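Local coordinates for protein putative amidohydrolase (Unidentified, PDB 3FEQ) that probably acts as a zinc-dependent prolidase of the amidohydrolase superfamily, splitting dipeptides that end in proline, at residues V66-S71 with V105-G110; I129-K134 with G185-K190; L98-T103 with A330-E335. All blocks are in the same frame, centred on the assembly; numbering follows the deposited sequence.

Contact 1: residues V66-S71 with V105-G110; sequences VHVLAS and VRDAGG. With ZN (zinc ion), chain U.
With CG anti to the carbonyl carbon (chi1 -57°), the side chain of His67 is laid against the loop Ala108-Gly110 that follows strand 102-107, whereas Asp107, its CG anti to the backbone N (chi1 -171°), sends its carboxylate back to the turn at His67-Ala70. The imidazole is held by its edge. ND1 donates to Gly109 O at 3.1 Å, with an N-H...O angle of 158°; the acceptor lies close to the ring plane and is met on a lone pair, in the carbonyl plane. This bond limits rotation of the ring about CB-CG and leaves NE2 as the metal ligand, 2.2 Å from the zinc ion. CE1 packs 3.7 Å from Ala108 CB. Asp107 splits its two oxygens: OD2 takes Val68 N at 2.9 Å, met nearly end-on to the C-O bond, and OD1 bonds Ala111 N just beyond the segment. One carboxylate therefore ties the type I turn, which Ala70 N closes onto His67 O, to the neighbouring loop. Next to the zinc site, where strand 56-66 ends, the backbones pair in parallel. Val66 N bonds Arg106 O at 3.3 Å and Val66 O receives Ala108 N at 2.8 Å, the two bonds lying either side of Asp107 in the register. Val66 CG2 rests 3.7 Å from Val105 CB, the two valines crossing at about a right angle, and both also touch Met97 of helix 90-99. The CB of Arg106 points away from the 66-71 segment; NE donates to Cys64 O and NH2 forms a salt bridge with Glu250. The whole is the C-terminal end of two adjacent parallel strands of a TIM barrel, where the His-X-His pair of the amidohydrolase superfamily, here His65 and His67 together with Asp323, forms a zinc site.

Contact 2: residues I129-K134 with G185-K190; sequences IFPSGK and GATQIK
Gln188 folds its side chain back onto the extended backbone Phe130-Ser132. From CB, chi1 (68°) sets CG between the backbone N and the carbonyl carbon, 4.0 Å from Ser132 OG; a bend at chi2 (-71°) then carries CD to a similar distance from that hydroxyl and from Phe130 O. At the tip NE2 makes two hydrogen bonds, both close to the amide plane: to Phe130 O at 3.0 Å, approached from above the carbonyl plane, and to Ser132 OG at 2.9 Å. OE1 lies against Phe130 CB and near Thr187 OG1. Ser132 OG, gripped in this way, also bonds Asp107 O. Gly185 ends helix 171-184 in a Schellman motif, and Ala186-Gln188 then form the loop leading into strand 189-192 of the TIM barrel. Within that loop Thr187 N donates to Pro131 O at 2.8 Å and almost straight, 165° at the hydrogen. Its methyl CG2 sits 3.8 Å from Pro131 CD and near the edge of the Phe130 ring, while Ala186 CB packs on Ser132 O. Farther along, a water accepts from Lys190 N at 3.1 Å and sits 2.8 Å from Ser132 O, joining the two backbones.

Contact 3: residues L98-T103 with A330-E335; sequences LSRGFT and AFQSGE
Gln332 OE1 is gripped side-on by Arg100, through NE at 2.7 Å and NH2 at 2.8 Å. The contact sets the start of a TIM-barrel strand against a 3-10 segment: Gly101 ends helix 90-99 in a Schellman motif, and strand 102-107 follows at once. Both donors of Arg100 keep the acceptor in the guanidinium plane, but the oxygen sees them differently, NE in the plane of its carbonyl and NH2 well above it, because the guanidinium and amide planes stand 73° apart. Arg100 reaches this position through a bend at chi3 (-80°), which turns the guanidinium edge to the glutamine; NH1, pointing elsewhere, forms a salt bridge with Glu394, and Ala330 O lies over one face of the group. Gln332 itself runs out extended, and its terminal amide lies flat over the Phe102 ring. The two planes are 20° apart and stacked, NE2 standing 3.7 Å above the ring plane over its centre and CD 3.6 Å from Phe102 CE2. NE2 also bonds Asp63 OD2, so carboxylate and guanidinium between them fix which end of the amide is oxygen and which nitrogen, and hold it flat on the phenylalanine. The positive charge of Arg100 would probably polarise the amide and favour N-H donation to Asp63. The ring of Phe102 has aromatic company of its own, Phe61 meeting it edge-to-face and Phe320 lying close by at an oblique angle. Ser333 completes the interface from the next position of the 3-10 segment: its OG lies near the planes of both flat groups, 3.4 Å from Arg100 CD and 4.0 Å from Phe102 CE2.

All three contacts lie inside one TIM barrel; contact 1 is wholly buried, while contacts 2 and 3 each include partly exposed residues at the margin (Ala186 and Thr187; Ala330). Contacts 1 and 3 share strand 102-107 but use its two ends: contact 1 builds the zinc end with backbone pairing and a metal ligand, contact 3 the far end with a guanidinium, an amide and an aromatic ring, where the side chain of Gln332 is about 13 Å from the nearest zinc ion. Contacts 1 and 2 adjoin through the backbone bond from Gly110 N to Gly133 O and the packing of Arg106 CG against Gln188. In contact 2 loops are joined by carbonyls, hydroxyls and a water; Lys190 there also approaches zinc.

Contact 1: residues V66-S71 with V105-G110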
ATOM      1  N   VAL C  66      26.257   3.057  27.719  1.00 38.48           N
ATOM      2  CA  VAL C  66      25.030   3.048  28.530  1.00 37.46           C
ATOM      3  C   VAL C  66      23.777   2.895  27.671  1.00 34.64           C
ATOM      4  O   VAL C  66      23.807   3.155  26.470  1.00 35.07           O
ATOM      5  CB  VAL C  66      24.874   4.340  29.344  1.00 25.79           C
ATOM      6  CG1 VAL C  66      25.976   4.468  30.363  1.00 30.83           C
ATOM      7  CG2 VAL C  66      24.856   5.524  28.435  1.00 25.13           C
ATOM      8  N   HIS C  67      22.683   2.463  28.293  1.00 32.24           N
ATOM      9  CA  HIS C  67      21.355   2.631  27.719  1.00 28.61           C
ATOM     10  C   HIS C  67      20.542   3.458  28.695  1.00 31.56           C
ATOM     11  O   HIS C  67      19.915   2.937  29.615  1.00 28.05           O
ATOM     12  CB  HIS C  67      20.679   1.287  27.426  1.00 28.91           C
ATOM     13  CG  HIS C  67      21.469   0.396  26.521  1.00 41.72           C
ATOM     14  ND1 HIS C  67      21.303   0.384  25.154  1.00 43.99           N
ATOM     15  CD2 HIS C  67      22.460  -0.489  26.786  1.00 44.41           C
ATOM     16  CE1 HIS C  67      22.159  -0.466  24.615  1.00 38.97           C
ATOM     17  NE2 HIS C  67      22.876  -1.007  25.584  1.00 39.26           N
ATOM     18  N   VAL C  68      20.618   4.768  28.511  1.00 37.91           N
ATOM     19  CA  VAL C  68      19.931   5.734  29.348  1.00 35.28           C
ATOM     20  C   VAL C  68      18.444   5.478  29.425  1.00 37.53           C
ATOM     21  O   VAL C  68      17.832   5.744  30.444  1.00 45.46           O
ATOM     22  CB  VAL C  68      20.112   7.111  28.765  1.00 39.53           C
ATOM     23  CG1 VAL C  68      19.196   8.098  29.453  1.00 47.96           C
ATOM     24  CG2 VAL C  68      21.573   7.518  28.841  1.00 36.86           C
ATOM     25  N   LEU C  69      17.863   4.974  28.342  1.00 39.54           N
ATOM     26  CA  LEU C  69      16.426   4.732  28.291  1.00 38.22           C
ATOM     27  C   LEU C  69      15.977   3.354  28.794  1.00 41.85           C
ATOM     28  O   LEU C  69      14.777   3.094  28.945  1.00 39.39           O
ATOM     29  CB  LEU C  69      15.922   4.982  26.884  1.00 34.49           C
ATOM     30  CG  LEU C  69      15.661   6.466  26.686  1.00 37.25           C
ATOM     31  CD1 LEU C  69      15.981   6.841  25.286  1.00 23.54           C
ATOM     32  CD2 LEU C  69      14.202   6.805  27.021  1.00 45.31           C
ATOM     33  N   ALA C  70      16.942   2.485  29.080  1.00 42.40           N
ATOM     34  CA  ALA C  70      16.654   1.154  29.604  1.00 39.16           C
ATOM     35  C   ALA C  70      16.160   1.216  31.047  1.00 40.01           C
ATOM     36  O   ALA C  70      16.895   0.901  31.988  1.00 40.20           O
ATOM     37  CB  ALA C  70      17.885   0.272  29.499  1.00 38.22           C
ATOM     38  N   SER C  71      14.906   1.619  31.217  1.00 39.57           N
ATOM     39  CA  SER C  71      14.359   1.819  32.546  1.00 41.93           C
ATOM     40  C   SER C  71      13.841   0.535  33.186  1.00 47.19           C
ATOM     41  O   SER C  71      13.516   0.537  34.372  1.00 54.98           O
ATOM     42  CB  SER C  71      13.269   2.883  32.530  1.00 39.91           C
ATOM     43  OG  SER C  71      12.123   2.421  31.853  1.00 50.51           O
ATOM     44  N   VAL C 105      28.340  10.554  28.528  1.00 38.16           N
ATOM     45  CA  VAL C 105      28.029   9.140  28.299  1.00 33.74           C
ATOM     46  C   VAL C 105      27.776   8.931  26.831  1.00 30.72           C
ATOM     47  O   VAL C 105      27.204   9.803  26.171  1.00 32.27           O
ATOM     48  CB  VAL C 105      26.761   8.647  29.044  1.00 30.00           C
ATOM     49  CG1 VAL C 105      27.032   8.429  30.515  1.00 32.86           C
ATOM     50  CG2 VAL C 105      25.592   9.576  28.819  1.00 38.47           C
ATOM     51  N   ARG C 106      28.218   7.782  26.325  1.00 22.52           N
ATOM     52  CA  ARG C 106      27.910   7.373  24.967  1.00 30.04           C
ATOM     53  C   ARG C 106      26.803   6.344  25.015  1.00 33.29           C
ATOM     54  O   ARG C 106      27.054   5.201  25.367  1.00 37.02           O
ATOM     55  CB  ARG C 106      29.132   6.756  24.311  1.00 31.65           C
ATOM     56  CG  ARG C 106      29.015   6.585  22.824  1.00 30.23           C
ATOM     57  CD  ARG C 106      30.314   6.047  22.259  1.00 19.92           C
ATOM     58  NE  ARG C 106      30.594   4.700  22.737  1.00 18.88           N
ATOM     59  CZ  ARG C 106      31.310   3.802  22.063  1.00 40.73           C
ATOM     60  NH1 ARG C 106      31.846   4.110  20.878  1.00 31.25           N
ATOM     61  NH2 ARG C 106      31.492   2.592  22.578  1.00 35.83           N
ATOM     62  N   ASP C 107      25.587   6.759  24.669  1.00 35.94           N
ATOM     63  CA  ASP C 107      24.425   5.876  24.647  1.00 37.84           C
ATOM     64  C   ASP C 107      24.505   4.897  23.484  1.00 38.83           C
ATOM     65  O   ASP C 107      24.842   5.274  22.365  1.00 43.60           O
ATOM     66  CB  ASP C 107      23.133   6.695  24.543  1.00 46.72           C
ATOM     67  CG  ASP C 107      21.884   5.851  24.745  1.00 41.86           C
ATOM     68  OD1 ASP C 107      21.281   5.418  23.737  1.00 46.18           O
ATOM     69  OD2 ASP C 107      21.507   5.632  25.914  1.00 41.54           O
ATOM     70  N   ALA C 108      24.193   3.636  23.760  1.00 41.13           N
ATOM     71  CA  ALA C 108      24.424   2.567  22.798  1.00 41.16           C
ATOM     72  C   ALA C 108      23.102   2.127  22.202  1.00 29.20           C
ATOM     73  O   ALA C 108      22.847   0.950  22.039  1.00 32.81           O
ATOM     74  CB  ALA C 108      25.150   1.388  23.463  1.00 38.82           C
ATOM     75  N   GLY C 109      22.256   3.093  21.878  1.00 38.00           N
ATOM     76  CA  GLY C 109      20.954   2.799  21.297  1.00 38.17           C
ATOM     77  C   GLY C 109      19.839   3.032  22.288  1.00 27.12           C
ATOM     78  O   GLY C 109      19.883   2.521  23.393  1.00 28.03           O
ATOM     79  N   GLY C 110      18.836   3.797  21.870  1.00 28.24           N
ATOM     80  CA  GLY C 110      17.801   4.289  22.760  1.00 29.43           C
ATOM     81  C   GLY C 110      17.731   5.799  22.663  1.00 39.92           C
ATOM     82  O   GLY C 110      16.757   6.348  22.149  1.00 43.96           O
TER
HETATM   83 ZN    ZN U 425      24.093  -2.728  24.837  0.50 42.80          ZN

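Contact 2: residues I129-K134 with G185-K190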
ATOM      1  N   ILE C 129      25.221  13.661  26.326  1.00 41.62           N
ATOM      2  CA  ILE C 129      24.932  12.407  25.646  1.00 36.44           C
ATOM      3  C   ILE C 129      25.545  12.391  24.235  1.00 38.57           C
ATOM      4  O   ILE C 129      25.444  13.372  23.482  1.00 34.07           O
ATOM      5  CB  ILE C 129      23.417  12.138  25.596  1.00 31.52           C
ATOM      6  CG1 ILE C 129      22.816  12.195  27.003  1.00 39.77           C
ATOM      7  CG2 ILE C 129      23.131  10.768  25.023  1.00 35.07           C
ATOM      8  CD1 ILE C 129      21.292  12.296  27.036  1.00 28.91           C
ATOM      9  N   PHE C 130      26.222  11.291  23.911  1.00 28.49           N
ATOM     10  CA  PHE C 130      26.583  10.987  22.537  1.00 35.95           C
ATOM     11  C   PHE C 130      25.674   9.895  21.995  1.00 40.02           C
ATOM     12  O   PHE C 130      25.997   8.709  22.101  1.00 41.56           O
ATOM     13  CB  PHE C 130      28.047  10.566  22.437  1.00 32.66           C
ATOM     14  CG  PHE C 130      29.016  11.661  22.777  1.00 30.71           C
ATOM     15  CD1 PHE C 130      29.578  11.742  24.041  1.00 29.93           C
ATOM     16  CD2 PHE C 130      29.355  12.614  21.839  1.00 40.71           C
ATOM     17  CE1 PHE C 130      30.446  12.757  24.364  1.00 30.05           C
ATOM     18  CE2 PHE C 130      30.234  13.633  22.151  1.00 37.73           C
ATOM     19  CZ  PHE C 130      30.779  13.706  23.414  1.00 40.64           C
ATOM     20  N   PRO C 131      24.551  10.295  21.373  1.00 35.63           N
ATOM     21  CA  PRO C 131      23.498   9.354  21.051  1.00 35.40           C
ATOM     22  C   PRO C 131      23.838   8.506  19.829  1.00 38.00           C
ATOM     23  O   PRO C 131      24.493   8.976  18.891  1.00 41.42           O
ATOM     24  CB  PRO C 131      22.309  10.260  20.763  1.00 27.89           C
ATOM     25  CG  PRO C 131      22.911  11.476  20.199  1.00 35.65           C
ATOM     26  CD  PRO C 131      24.247  11.644  20.870  1.00 33.29           C
ATOM     27  N   SER C 132      23.424   7.247  19.875  1.00 34.49           N
ATOM     28  CA  SER C 132      23.543   6.357  18.734  1.00 40.60           C
ATOM     29  C   SER C 132      22.251   6.378  17.905  1.00 39.40           C
ATOM     30  O   SER C 132      22.233   5.947  16.747  1.00 24.88           O
ATOM     31  CB  SER C 132      23.883   4.933  19.202  1.00 44.59           C
ATOM     32  OG  SER C 132      25.211   4.856  19.724  1.00 40.96           O
ATOM     33  N   GLY C 133      21.198   6.954  18.485  1.00 37.98           N
ATOM     34  CA  GLY C 133      19.855   6.791  17.964  1.00 25.30           C
ATOM     35  C   GLY C 133      19.418   5.385  18.296  1.00 36.81           C
ATOM     36  O   GLY C 133      19.267   5.048  19.459  1.00 44.64           O
ATOM     37  N   LYS C 134      19.249   4.544  17.283  1.00 37.83           N
ATOM     38  CA  LYS C 134      18.852   3.172  17.537  1.00 30.92           C
ATOM     39  C   LYS C 134      19.863   2.194  16.988  1.00 30.91           C
ATOM     40  O   LYS C 134      20.381   2.364  15.891  1.00 35.11           O
ATOM     41  CB  LYS C 134      17.491   2.879  16.935  1.00 32.99           C
ATOM     42  CG  LYS C 134      16.511   3.973  17.115  1.00 22.90           C
ATOM     43  CD  LYS C 134      15.101   3.416  17.166  1.00 42.00           C
ATOM     44  CE  LYS C 134      14.577   3.345  18.591  1.00 36.63           C
ATOM     45  NZ  LYS C 134      14.536   4.671  19.264  1.00 34.34           N
ATOM     46  N   GLY C 185      20.360  12.738  13.866  1.00 29.74           N
ATOM     47  CA  GLY C 185      21.352  13.387  14.723  1.00 28.83           C
ATOM     48  C   GLY C 185      22.211  12.500  15.615  1.00 21.58           C
ATOM     49  O   GLY C 185      22.787  12.972  16.588  1.00 22.27           O
ATOM     50  N   ALA C 186      22.334  11.226  15.264  1.00 30.96           N
ATOM     51  CA  ALA C 186      23.305  10.317  15.895  1.00 33.11           C
ATOM     52  C   ALA C 186      24.727  10.851  15.801  1.00 22.78           C
ATOM     53  O   ALA C 186      25.086  11.472  14.819  1.00 27.98           O
ATOM     54  CB  ALA C 186      23.231   8.934  15.246  1.00 29.58           C
ATOM     55  N   THR C 187      25.528  10.620  16.830  1.00 27.02           N
ATOM     56  CA  THR C 187      26.947  10.988  16.798  1.00 29.81           C
ATOM     57  C   THR C 187      27.820   9.822  16.319  1.00 34.21           C
ATOM     58  O   THR C 187      28.874  10.031  15.724  1.00 31.00           O
ATOM     59  CB  THR C 187      27.464  11.451  18.177  1.00 26.43           C
ATOM     60  OG1 THR C 187      26.995  10.547  19.190  1.00 35.06           O
ATOM     61  CG2 THR C 187      26.991  12.866  18.494  1.00 24.62           C
ATOM     62  N   GLN C 188      27.397   8.597  16.628  1.00 33.68           N
ATOM     63  CA  GLN C 188      27.996   7.402  16.033  1.00 31.60           C
ATOM     64  C   GLN C 188      26.921   6.356  15.729  1.00 31.12           C
ATOM     65  O   GLN C 188      25.743   6.544  16.067  1.00 29.34           O
ATOM     66  CB  GLN C 188      29.117   6.826  16.919  1.00 17.65           C
ATOM     67  CG  GLN C 188      28.650   6.247  18.222  1.00 21.84           C
ATOM     68  CD  GLN C 188      28.178   7.308  19.203  1.00 30.32           C
ATOM     69  OE1 GLN C 188      28.785   8.370  19.313  1.00 18.92           O
ATOM     70  NE2 GLN C 188      27.091   7.021  19.923  1.00 26.29           N
ATOM     71  N   ILE C 189      27.322   5.264  15.086  1.00 22.10           N
ATOM     72  CA  ILE C 189      26.370   4.232  14.715  1.00 19.16           C
ATOM     73  C   ILE C 189      26.653   2.963  15.475  1.00 23.15           C
ATOM     74  O   ILE C 189      27.800   2.542  15.518  1.00 33.12           O
ATOM     75  CB  ILE C 189      26.436   3.930  13.224  1.00 20.99           C
ATOM     76  CG1 ILE C 189      26.088   5.181  12.394  1.00 16.02           C
ATOM     77  CG2 ILE C 189      25.525   2.764  12.894  1.00 22.15           C
ATOM     78  CD1 ILE C 189      24.659   5.702  12.615  1.00 28.95           C
ATOM     79  N   LYS C 190      25.619   2.387  16.101  1.00 25.15           N
ATOM     80  CA  LYS C 190      25.723   1.127  16.843  1.00 22.08           C
ATOM     81  C   LYS C 190      25.059   0.025  16.043  1.00 32.40           C
ATOM     82  O   LYS C 190      23.979   0.225  15.490  1.00 51.41           O
ATOM     83  CB  LYS C 190      25.052   1.248  18.222  1.00 32.87           C
ATOM     84  CG  LYS C 190      24.636  -0.097  18.900  1.00 33.93           C
ATOM     85  CD  LYS C 190      25.533  -0.499  20.089  1.00 30.09           C
ATOM     86  CE  LYS C 190      25.347  -1.972  20.500  1.00 36.75           C
ATOM     87  NZ  LYS C 190      24.835  -2.164  21.903  1.00 26.02           N
TER
HETATM   88  O   HOH W   1      22.744   3.453  15.524  1.00 15.97           O

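Contact 3: residues L98-T103 with A330-E335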
ATOM      1  N   LEU C  98      24.968  11.440  36.691  1.00 29.05           N
ATOM      2  CA  LEU C  98      25.690  12.688  36.812  1.00 32.59           C
ATOM      3  C   LEU C  98      26.238  12.821  38.222  1.00 40.58           C
ATOM      4  O   LEU C  98      27.396  13.182  38.404  1.00 45.90           O
ATOM      5  CB  LEU C  98      24.796  13.877  36.455  1.00 17.00           C
ATOM      6  CG  LEU C  98      25.426  15.260  36.521  1.00 20.67           C
ATOM      7  CD1 LEU C  98      26.503  15.431  35.453  1.00 14.72           C
ATOM      8  CD2 LEU C  98      24.347  16.343  36.413  1.00 21.26           C
ATOM      9  N   SER C  99      25.434  12.440  39.212  1.00 36.87           N
ATOM     10  CA  SER C  99      25.859  12.541  40.601  1.00 32.70           C
ATOM     11  C   SER C  99      27.019  11.602  40.936  1.00 35.47           C
ATOM     12  O   SER C  99      27.841  11.904  41.784  1.00 46.48           O
ATOM     13  CB  SER C  99      24.685  12.337  41.565  1.00 22.37           C
ATOM     14  OG  SER C  99      24.349  10.971  41.674  1.00 34.17           O
ATOM     15  N   ARG C 100      27.107  10.479  40.251  1.00 35.01           N
ATOM     16  CA  ARG C 100      28.237   9.597  40.437  1.00 31.99           C
ATOM     17  C   ARG C 100      29.516  10.123  39.774  1.00 36.12           C
ATOM     18  O   ARG C 100      30.560   9.502  39.884  1.00 32.30           O
ATOM     19  CB  ARG C 100      27.903   8.206  39.910  1.00 29.71           C
ATOM     20  CG  ARG C 100      26.775   7.540  40.653  1.00 33.69           C
ATOM     21  CD  ARG C 100      26.645   6.089  40.247  1.00 48.76           C
ATOM     22  NE  ARG C 100      25.939   5.935  38.980  1.00 55.95           N
ATOM     23  CZ  ARG C 100      24.626   5.801  38.885  1.00 50.20           C
ATOM     24  NH1 ARG C 100      23.892   5.807  39.986  1.00 49.73           N
ATOM     25  NH2 ARG C 100      24.055   5.673  37.696  1.00 61.54           N
ATOM     26  N   GLY C 101      29.437  11.252  39.078  1.00 32.43           N
ATOM     27  CA  GLY C 101      30.628  11.837  38.460  1.00 33.79           C
ATOM     28  C   GLY C 101      30.758  11.660  36.951  1.00 37.26           C
ATOM     29  O   GLY C 101      31.738  12.087  36.350  1.00 33.04           O
ATOM     30  N   PHE C 102      29.769  11.037  36.323  1.00 42.49           N
ATOM     31  CA  PHE C 102      29.784  10.890  34.875  1.00 35.07           C
ATOM     32  C   PHE C 102      29.219  12.127  34.209  1.00 41.41           C
ATOM     33  O   PHE C 102      28.075  12.516  34.465  1.00 43.51           O
ATOM     34  CB  PHE C 102      29.021   9.643  34.464  1.00 25.59           C
ATOM     35  CG  PHE C 102      29.676   8.381  34.919  1.00 41.19           C
ATOM     36  CD1 PHE C 102      30.660   7.780  34.150  1.00 20.91           C
ATOM     37  CD2 PHE C 102      29.371   7.834  36.155  1.00 36.34           C
ATOM     38  CE1 PHE C 102      31.293   6.644  34.594  1.00 34.44           C
ATOM     39  CE2 PHE C 102      30.004   6.691  36.593  1.00 20.51           C
ATOM     40  CZ  PHE C 102      30.963   6.099  35.814  1.00 30.21           C
ATOM     41  N   THR C 103      30.048  12.781  33.407  1.00 33.79           N
ATOM     42  CA  THR C 103      29.670  14.059  32.834  1.00 39.31           C
ATOM     43  C   THR C 103      29.429  13.909  31.343  1.00 42.19           C
ATOM     44  O   THR C 103      28.877  14.797  30.696  1.00 40.44           O
ATOM     45  CB  THR C 103      30.739  15.131  33.083  1.00 44.49           C
ATOM     46  OG1 THR C 103      32.040  14.554  32.942  1.00 30.39           O
ATOM     47  CG2 THR C 103      30.603  15.701  34.471  1.00 43.68           C
ATOM     48  N   ALA C 330      22.242   1.374  39.444  1.00 43.21           N
ATOM     49  CA  ALA C 330      22.940   1.898  40.602  1.00 45.36           C
ATOM     50  C   ALA C 330      24.380   1.413  40.697  1.00 46.09           C
ATOM     51  O   ALA C 330      25.223   2.086  41.281  1.00 53.56           O
ATOM     52  CB  ALA C 330      22.180   1.545  41.862  1.00 47.26           C
ATOM     53  N   PHE C 331      24.679   0.273  40.084  1.00 46.17           N
ATOM     54  CA  PHE C 331      25.983  -0.366  40.260  1.00 41.17           C
ATOM     55  C   PHE C 331      27.060   0.191  39.336  1.00 42.47           C
ATOM     56  O   PHE C 331      28.153  -0.359  39.262  1.00 46.89           O
ATOM     57  CB  PHE C 331      25.869  -1.882  40.081  1.00 42.78           C
ATOM     58  CG  PHE C 331      24.961  -2.545  41.076  1.00 46.28           C
ATOM     59  CD1 PHE C 331      23.832  -3.222  40.655  1.00 47.60           C
ATOM     60  CD2 PHE C 331      25.228  -2.475  42.437  1.00 53.92           C
ATOM     61  CE1 PHE C 331      22.981  -3.819  41.569  1.00 57.59           C
ATOM     62  CE2 PHE C 331      24.375  -3.053  43.356  1.00 55.65           C
ATOM     63  CZ  PHE C 331      23.254  -3.734  42.921  1.00 56.32           C
ATOM     64  N   GLN C 332      26.755   1.301  38.670  1.00 41.42           N
ATOM     65  CA  GLN C 332      27.566   1.841  37.577  1.00 44.81           C
ATOM     66  C   GLN C 332      29.055   1.981  37.903  1.00 47.09           C
ATOM     67  O   GLN C 332      29.920   1.669  37.067  1.00 33.83           O
ATOM     68  CB  GLN C 332      27.004   3.199  37.125  1.00 36.35           C
ATOM     69  CG  GLN C 332      27.526   3.712  35.786  1.00 29.69           C
ATOM     70  CD  GLN C 332      27.003   5.105  35.485  1.00 46.34           C
ATOM     71  OE1 GLN C 332      26.494   5.794  36.379  1.00 40.48           O
ATOM     72  NE2 GLN C 332      27.105   5.523  34.224  1.00 35.83           N
ATOM     73  N   SER C 333      29.343   2.475  39.105  1.00 45.05           N
ATOM     74  CA  SER C 333      30.693   2.921  39.430  1.00 48.69           C
ATOM     75  C   SER C 333      31.573   1.740  39.775  1.00 50.12           C
ATOM     76  O   SER C 333      32.795   1.812  39.648  1.00 48.72           O
ATOM     77  CB  SER C 333      30.661   3.916  40.580  1.00 49.10           C
ATOM     78  OG  SER C 333      29.846   5.017  40.232  1.00 55.73           O
ATOM     79  N   GLY C 334      30.929   0.638  40.150  1.00 48.46           N
ATOM     80  CA  GLY C 334      31.607  -0.605  40.482  1.00 43.68           C
ATOM     81  C   GLY C 334      32.541  -1.114  39.406  1.00 44.55           C
ATOM     82  O   GLY C 334      33.477  -1.852  39.704  1.00 51.14           O
ATOM     83  N   GLU C 335      32.299  -0.713  38.159  1.00 41.38           N
ATOM     84  CA  GLU C 335      33.143  -1.128  37.039  1.00 47.56           C
ATOM     85  C   GLU C 335      34.595  -0.648  37.193  1.00 43.96           C
ATOM     86  O   GLU C 335      35.522  -1.309  36.736  1.00 39.45           O
ATOM     87  CB  GLU C 335      32.525  -0.697  35.699  1.00 44.42           C
ATOM     88  CG  GLU C 335      33.390  -0.942  34.451  1.00 52.88           C
ATOM     89  CD  GLU C 335      33.317  -2.365  33.910  1.00 61.10           C
ATOM     90  OE1 GLU C 335      34.261  -2.778  33.200  1.00 65.94           O
ATOM     91  OE2 GLU C 335      32.323  -3.068  34.183  1.00 61.36           O
TER